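Local coordinates for lipoprotein, putative (PDB 4NOH) that is a putative lipoprotein of unknown function from Bacillus anthracis, belonging to an uncharacterised lipoprotein family and possibly involved in lipid binding, at residues V108-T116 and V160-V168. Sequence-based numbering, arbitrary orientation.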
# COMPACT_ATOMS: atom_id res chain seq x y z
N VAL A 108 6.47 4.35 2.99
CA VAL A 108 5.86 3.93 1.75
C VAL A 108 5.43 2.47 1.84
O VAL A 108 5.79 1.76 2.76
CB VAL A 108 6.84 4.10 0.55
CG1 VAL A 108 7.22 5.58 0.34
CG2 VAL A 108 8.10 3.26 0.72
N ILE A 109 4.62 2.03 0.90
CA ILE A 109 4.30 0.61 0.77
C ILE A 109 5.37 -0.01 -0.15
O ILE A 109 5.65 0.50 -1.26
CB ILE A 109 2.91 0.37 0.17
CG1 ILE A 109 1.85 0.79 1.20
CG2 ILE A 109 2.73 -1.10 -0.20
CD1 ILE A 109 0.44 0.86 0.65
N GLY A 110 5.97 -1.10 0.28
CA GLY A 110 7.01 -1.71 -0.53
C GLY A 110 8.29 -0.90 -0.51
O GLY A 110 8.62 -0.22 0.48
N ASP A 111 9.02 -0.93 -1.62
CA ASP A 111 10.37 -0.35 -1.64
C ASP A 111 10.52 1.00 -2.32
O ASP A 111 11.61 1.59 -2.34
CB ASP A 111 11.34 -1.37 -2.22
CG ASP A 111 11.44 -2.67 -1.39
OD1 ASP A 111 10.73 -2.84 -0.40
OD2 ASP A 111 12.25 -3.55 -1.75
N ALA A 112 9.40 1.53 -2.78
CA ALA A 112 9.37 2.80 -3.47
C ALA A 112 7.95 3.34 -3.39
O ALA A 112 6.99 2.58 -3.21
CB ALA A 112 9.75 2.59 -4.93
N ARG A 113 7.80 4.63 -3.58
CA ARG A 113 6.50 5.27 -3.60
C ARG A 113 5.82 4.98 -4.91
O ARG A 113 6.22 5.49 -5.96
CB ARG A 113 6.67 6.76 -3.45
CG ARG A 113 5.34 7.49 -3.24
CD ARG A 113 5.49 9.02 -3.22
NE ARG A 113 6.65 9.28 -2.39
CZ ARG A 113 6.64 9.23 -1.07
NH1 ARG A 113 5.49 9.16 -0.39
NH2 ARG A 113 7.78 9.28 -0.43
N LYS A 114 4.81 4.14 -4.90
CA LYS A 114 4.09 3.76 -6.10
C LYS A 114 2.59 3.91 -5.87
O LYS A 114 2.12 3.78 -4.74
CB LYS A 114 4.43 2.31 -6.47
CG LYS A 114 5.87 2.09 -6.86
CD LYS A 114 6.21 2.71 -8.19
CE LYS A 114 7.64 2.44 -8.56
NZ LYS A 114 8.04 3.04 -9.87
N TYR A 115 1.87 4.23 -6.94
CA TYR A 115 0.40 4.28 -6.97
C TYR A 115 -0.26 5.48 -6.30
O TYR A 115 -1.39 5.83 -6.63
CB TYR A 115 -0.20 2.99 -6.40
CG TYR A 115 -1.66 2.75 -6.77
CD1 TYR A 115 -2.03 2.55 -8.08
CD2 TYR A 115 -2.65 2.63 -5.78
CE1 TYR A 115 -3.33 2.30 -8.42
CE2 TYR A 115 -3.98 2.36 -6.13
CZ TYR A 115 -4.28 2.20 -7.46
OH TYR A 115 -5.58 1.94 -7.86
N THR A 116 0.47 6.15 -5.43
CA THR A 116 -0.09 7.27 -4.69
C THR A 116 1.03 8.23 -4.31
O THR A 116 2.20 7.95 -4.55
CB THR A 116 -0.78 6.72 -3.42
OG1 THR A 116 -1.48 7.77 -2.75
CG2 THR A 116 0.21 6.08 -2.49
N VAL A 160 -3.55 -5.08 -13.62
CA VAL A 160 -3.30 -4.19 -12.49
C VAL A 160 -2.80 -2.84 -13.00
O VAL A 160 -2.24 -2.74 -14.10
CB VAL A 160 -2.31 -4.77 -11.49
CG1 VAL A 160 -2.87 -6.06 -10.92
CG2 VAL A 160 -0.94 -4.98 -12.09
N GLU A 161 -3.05 -1.83 -12.16
CA GLU A 161 -2.72 -0.42 -12.45
C GLU A 161 -1.25 -0.06 -12.23
O GLU A 161 -0.71 0.86 -12.88
CB GLU A 161 -3.63 0.49 -11.60
CG GLU A 161 -5.11 0.28 -11.91
CD GLU A 161 -6.08 1.11 -11.08
OE1 GLU A 161 -5.69 2.13 -10.49
OE2 GLU A 161 -7.27 0.72 -11.05
N GLU A 162 -0.59 -0.78 -11.31
CA GLU A 162 0.78 -0.52 -10.97
C GLU A 162 1.35 -1.75 -10.26
O GLU A 162 0.61 -2.54 -9.69
CB GLU A 162 0.85 0.70 -10.04
CG GLU A 162 2.25 1.14 -9.63
CD GLU A 162 3.16 1.45 -10.80
OE1 GLU A 162 3.42 2.65 -11.07
OE2 GLU A 162 3.60 0.50 -11.51
N ALA A 163 2.66 -1.92 -10.38
CA ALA A 163 3.34 -3.04 -9.75
C ALA A 163 4.81 -2.70 -9.59
O ALA A 163 5.37 -1.96 -10.38
CB ALA A 163 3.18 -4.32 -10.56
N HIS A 164 5.42 -3.23 -8.54
CA HIS A 164 6.84 -3.03 -8.30
C HIS A 164 7.44 -4.20 -7.55
O HIS A 164 6.74 -4.91 -6.81
CB HIS A 164 7.16 -1.66 -7.63
CG HIS A 164 6.43 -1.38 -6.35
ND1 HIS A 164 7.07 -0.85 -5.25
CD2 HIS A 164 5.12 -1.45 -6.01
CE1 HIS A 164 6.18 -0.62 -4.29
NE2 HIS A 164 4.99 -0.95 -4.74
N MSE A 165 8.74 -4.38 -7.74
CA MSE A 165 9.49 -5.43 -7.06
C MSE A 165 9.82 -4.98 -5.67
O MSE A 165 10.26 -3.83 -5.45
CB MSE A 165 10.82 -5.68 -7.75
CG MSE A 165 10.62 -6.17 -9.18
SE MSE A 165 10.07 -8.06 -9.28
CE MSE A 165 11.18 -8.95 -7.93
N VAL A 166 9.70 -5.90 -4.73
CA VAL A 166 9.97 -5.59 -3.36
C VAL A 166 10.69 -6.72 -2.65
O VAL A 166 10.57 -7.88 -3.03
CB VAL A 166 8.67 -5.28 -2.58
CG1 VAL A 166 7.85 -4.18 -3.26
CG2 VAL A 166 7.79 -6.53 -2.39
N GLU A 167 11.46 -6.38 -1.62
CA GLU A 167 12.11 -7.39 -0.79
C GLU A 167 11.10 -7.82 0.27
O GLU A 167 10.52 -6.98 0.97
CB GLU A 167 13.39 -6.85 -0.17
CG GLU A 167 14.43 -6.53 -1.23
CD GLU A 167 15.80 -6.21 -0.68
OE1 GLU A 167 15.91 -5.86 0.52
OE2 GLU A 167 16.77 -6.29 -1.46
N VAL A 168 10.87 -9.12 0.37
CA VAL A 168 9.90 -9.62 1.32
C VAL A 168 10.53 -9.85 2.69
O VAL A 168 11.75 -9.93 2.81
CB VAL A 168 9.12 -10.83 0.77
CG1 VAL A 168 8.22 -10.35 -0.37
CG2 VAL A 168 10.05 -11.92 0.31
O HOH W 1 6.00 2.41 -12.06
O HOH W 2 3.16 4.79 -9.45
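E162 OE1 accepts from water 1 and from water 2, the latter 2.7 Å away; water 1 accepts in turn from K114 NZ and water 2 from the backbone N of Y115. The contact lays the loop 110-116, which leaves strand 107-109 of a small three-stranded antiparallel sheet, along strand 162-166, an edge strand of the large mixed sheet. E162 OE2 uses its anti lone pair to accept from A163 N. Beside it, Y115 OH donates to E161 OE1 at 2.6 Å, reaching that oxygen from above the carboxylate plane. In the middle, the H164 imidazole is sandwiched: K114 CG sits 3.5 Å above the centre of one face as a CH-pi contact, and V166 CG1 covers the opposite face near the rim. With CG between the backbone N and the carbonyl carbon (chi1 55°), this ring stands against the loop, and I109 O lies in its plane, 3.3 Å from CE1. Y9 of strand 5-10 bonds through OH to H164 NE2 and faces both E161 and E162, a classic beta bulge. Salt bridges to K62, K135 and K155 engage D111 OD1, E161 OE2 and E162 OE2, respectively. At the far end E167 N donates to D111 OD2 on its syn side, 34° out of the carboxylate plane, at 2.9 Å.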